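Uncharacterized N-acetyltransferase D2E76_00625 (Mycobacteroides abscessus, PDB 6YCA) probably transfers an acetyl group from acetyl coenzyme A to amines as a GCN5-related N-acetyltransferase of the Eis type, one unable to modify aminoglycosides. Local coordinates at residues R322-I332 with A398-G406. Residues are numbered along the deposited sequence; the frame is centred on the assembly and turned at random.
Sequences RTYTDGAPVVI and AADALFSTG. With SO4 (sulfate ion), chain J.
The R322 guanidinium and the hydroxyl and backbone N of T325 take up three successive carbonyls, A401 to F403, at the C-terminal end of helix 395-403. The hydroxyl of T325 donates to A401 O (OG1 to O, 2.6 Å), approaching from above the carbonyl plane, while T325 N donates to L402 O (3.3 Å). R322 NH2 bonds F403 O at 3.0 Å, again from above the carbonyl plane. A bend at chi3 (-74°) turns the guanidinium back on its own chain, where NE and NH2 both hold T323 O and so fix its rotation.

Among the rings, the edge of Y324 meets the face of F403, with CE1 over the ring centre and the planes 69° apart; Y324 OH is bonded to L319 O. W379 adds a second edge-to-face partner for F403. R322 NH1 lies 3.4 Å from F403 CD2, the guanidinium and ring planes being steeply inclined.

Apolar packing continues along the loop into strand 330-335. L402 spreads its two methyls, CD2 against G327 CA and CD1 against V330 CG2 (3.7 Å), and I332 and F403 come from opposite directions and meet at CD1 and CZ.

The strand and helix axes run nearly perpendicular, at 97°. The arrangement packs the last helix on the mixed beta-sheet of the sterol carrier protein-like C-terminal domain, as in Eis-type acetyltransferases, with the loop entering strand 330-335 bonded to the carbonyls of the helix's last turn.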
loop_
_atom_site.group_PDB
_atom_site.type_symbol
_atom_site.label_atom_id
_atom_site.label_comp_id
_atom_site.label_asym_id
_atom_site.label_seq_id
_atom_site.Cartn_x
_atom_site.Cartn_y
_atom_site.Cartn_z
ATOM N N ARG A 322 -42.172 25.150 -2.467
ATOM C CA ARG A 322 -42.110 23.737 -2.811
ATOM C C ARG A 322 -43.508 23.129 -2.816
ATOM O O ARG A 322 -44.468 23.703 -2.299
ATOM C CB ARG A 322 -41.192 22.951 -1.869
ATOM C CG ARG A 322 -41.727 22.732 -0.466
ATOM C CD ARG A 322 -41.045 21.528 0.179
ATOM N NE ARG A 322 -41.524 20.262 -0.372
ATOM C CZ ARG A 322 -41.023 19.067 -0.063
ATOM N NH1 ARG A 322 -40.018 18.963 0.799
ATOM N NH2 ARG A 322 -41.531 17.971 -0.615
ATOM N N THR A 323 -43.612 21.971 -3.449
ATOM C CA THR A 323 -44.850 21.214 -3.547
ATOM C C THR A 323 -44.897 20.066 -2.544
ATOM O O THR A 323 -43.874 19.618 -2.021
ATOM C CB THR A 323 -45.031 20.694 -4.972
ATOM O OG1 THR A 323 -44.597 19.329 -5.042
ATOM C CG2 THR A 323 -44.272 21.552 -5.951
ATOM N N TYR A 324 -46.118 19.608 -2.272
ATOM C CA TYR A 324 -46.375 18.532 -1.326
ATOM C C TYR A 324 -47.410 17.587 -1.921
ATOM O O TYR A 324 -47.993 17.856 -2.974
ATOM C CB TYR A 324 -46.894 19.081 0.008
ATOM C CG TYR A 324 -46.018 20.148 0.619
ATOM C CD1 TYR A 324 -44.954 19.810 1.445
ATOM C CD2 TYR A 324 -46.253 21.494 0.370
ATOM C CE1 TYR A 324 -44.150 20.781 2.004
ATOM C CE2 TYR A 324 -45.456 22.474 0.929
ATOM C CZ TYR A 324 -44.405 22.111 1.744
ATOM O OH TYR A 324 -43.602 23.082 2.300
ATOM N N THR A 325 -47.645 16.472 -1.230
ATOM C CA THR A 325 -48.651 15.517 -1.667
ATOM C C THR A 325 -50.018 15.895 -1.104
ATOM O O THR A 325 -50.141 16.688 -0.170
ATOM C CB THR A 325 -48.272 14.099 -1.236
ATOM O OG1 THR A 325 -48.230 14.029 0.192
ATOM C CG2 THR A 325 -46.913 13.712 -1.792
ATOM N N ASP A 326 -51.061 15.284 -1.666
ATOM C CA ASP A 326 -52.436 15.601 -1.279
ATOM C C ASP A 326 -52.757 14.955 0.068
ATOM O O ASP A 326 -53.553 14.020 0.186
ATOM C CB ASP A 326 -53.411 15.182 -2.369
ATOM C CG ASP A 326 -53.347 16.085 -3.580
ATOM O OD1 ASP A 326 -53.038 17.283 -3.408
ATOM O OD2 ASP A 326 -53.603 15.601 -4.702
ATOM N N GLY A 327 -52.112 15.486 1.107
ATOM C CA GLY A 327 -52.320 15.044 2.465
ATOM C C GLY A 327 -52.974 16.117 3.321
ATOM O O GLY A 327 -53.233 17.237 2.889
ATOM N N ALA A 328 -53.235 15.741 4.564
ATOM C CA ALA A 328 -53.795 16.685 5.512
ATOM C C ALA A 328 -52.696 17.605 6.045
ATOM O O ALA A 328 -51.534 17.202 6.153
ATOM C CB ALA A 328 -54.449 15.941 6.672
ATOM N N PRO A 329 -53.037 18.851 6.366
ATOM C CA PRO A 329 -52.016 19.802 6.821
ATOM C C PRO A 329 -51.353 19.363 8.119
ATOM O O PRO A 329 -51.959 18.714 8.974
ATOM C CB PRO A 329 -52.805 21.103 7.017
ATOM C CG PRO A 329 -54.029 20.941 6.187
ATOM C CD PRO A 329 -54.359 19.483 6.231
ATOM N N VAL A 330 -50.081 19.723 8.247
ATOM C CA VAL A 330 -49.298 19.503 9.454
ATOM C C VAL A 330 -48.762 20.851 9.916
ATOM O O VAL A 330 -48.347 21.676 9.094
ATOM C CB VAL A 330 -48.139 18.526 9.168
ATOM C CG1 VAL A 330 -47.214 18.419 10.366
ATOM C CG2 VAL A 330 -48.684 17.163 8.785
ATOM N N VAL A 331 -48.777 21.082 11.225
ATOM C CA VAL A 331 -48.291 22.328 11.807
ATOM C C VAL A 331 -46.896 22.086 12.364
ATOM O O VAL A 331 -46.702 21.218 13.223
ATOM C CB VAL A 331 -49.240 22.858 12.891
ATOM C CG1 VAL A 331 -48.694 24.159 13.466
ATOM C CG2 VAL A 331 -50.633 23.060 12.316
ATOM N N ILE A 332 -45.923 22.844 11.865
ATOM C CA ILE A 332 -44.522 22.709 12.251
ATOM C C ILE A 332 -44.109 23.951 13.027
ATOM O O ILE A 332 -44.219 25.073 12.518
ATOM C CB ILE A 332 -43.619 22.508 11.024
ATOM C CG1 ILE A 332 -44.094 21.308 10.206
ATOM C CG2 ILE A 332 -42.181 22.334 11.453
ATOM C CD1 ILE A 332 -43.306 21.087 8.936
ATOM N N ALA A 398 -47.287 11.435 8.955
ATOM C CA ALA A 398 -48.072 12.390 8.173
ATOM C C ALA A 398 -47.186 13.461 7.547
ATOM O O ALA A 398 -47.422 13.890 6.411
ATOM C CB ALA A 398 -49.154 13.030 9.045
ATOM N N ALA A 399 -46.186 13.933 8.290
ATOM C CA ALA A 399 -45.261 14.905 7.728
ATOM C C ALA A 399 -44.438 14.284 6.612
ATOM O O ALA A 399 -44.218 14.912 5.568
ATOM C CB ALA A 399 -44.342 15.451 8.814
ATOM N N ASP A 400 -43.972 13.047 6.819
ATOM C CA ASP A 400 -43.215 12.357 5.779
ATOM C C ASP A 400 -44.063 12.085 4.542
ATOM O O ASP A 400 -43.541 12.098 3.419
ATOM C CB ASP A 400 -42.605 11.059 6.319
ATOM C CG ASP A 400 -41.294 11.287 7.054
ATOM O OD1 ASP A 400 -40.541 12.202 6.659
ATOM O OD2 ASP A 400 -41.004 10.530 8.006
ATOM N N ALA A 401 -45.365 11.842 4.723
ATOM C CA ALA A 401 -46.243 11.654 3.573
ATOM C C ALA A 401 -46.319 12.922 2.731
ATOM O O ALA A 401 -46.364 12.858 1.496
ATOM C CB ALA A 401 -47.632 11.217 4.034
ATOM N N LEU A 402 -46.320 14.086 3.387
ATOM C CA LEU A 402 -46.394 15.357 2.673
ATOM C C LEU A 402 -45.082 15.672 1.968
ATOM O O LEU A 402 -45.075 16.067 0.796
ATOM C CB LEU A 402 -46.739 16.479 3.651
ATOM C CG LEU A 402 -48.199 16.604 4.088
ATOM C CD1 LEU A 402 -48.351 17.678 5.155
ATOM C CD2 LEU A 402 -49.098 16.889 2.894
ATOM N N PHE A 403 -43.959 15.511 2.671
ATOM C CA PHE A 403 -42.656 15.965 2.199
ATOM C C PHE A 403 -41.943 14.977 1.280
ATOM O O PHE A 403 -40.900 15.334 0.722
ATOM C CB PHE A 403 -41.748 16.293 3.389
ATOM C CG PHE A 403 -42.063 17.600 4.056
ATOM C CD1 PHE A 403 -43.221 17.756 4.798
ATOM C CD2 PHE A 403 -41.190 18.672 3.951
ATOM C CE1 PHE A 403 -43.509 18.958 5.413
ATOM C CE2 PHE A 403 -41.470 19.880 4.568
ATOM C CZ PHE A 403 -42.630 20.022 5.302
ATOM N N SER A 404 -42.467 13.764 1.111
ATOM C CA SER A 404 -41.760 12.730 0.364
ATOM C C SER A 404 -41.488 13.170 -1.070
ATOM O O SER A 404 -42.289 13.886 -1.682
ATOM C CB SER A 404 -42.596 11.449 0.343
ATOM O OG SER A 404 -43.817 11.636 -0.366
ATOM N N THR A 405 -40.326 12.765 -1.589
ATOM C CA THR A 405 -39.933 13.006 -2.973
ATOM C C THR A 405 -39.388 11.718 -3.580
ATOM O O THR A 405 -38.939 10.815 -2.872
ATOM C CB THR A 405 -38.867 14.106 -3.086
ATOM O OG1 THR A 405 -37.681 13.698 -2.394
ATOM C CG2 THR A 405 -39.371 15.410 -2.498
ATOM N N GLY A 406 -39.408 11.652 -4.909
ATOM C CA GLY A 406 -38.977 10.455 -5.604
ATOM C C GLY A 406 -37.485 10.372 -5.858
ATOM O O GLY A 406 -36.936 9.278 -6.021
HETATM S S SO4 J . -39.460 14.031 -7.599
HETATM O O1 SO4 J . -38.710 14.784 -8.600
HETATM O O2 SO4 J . -39.561 12.636 -8.019
HETATM O O3 SO4 J . -40.801 14.595 -7.460
HETATM O O4 SO4 J . -38.766 14.108 -6.319
#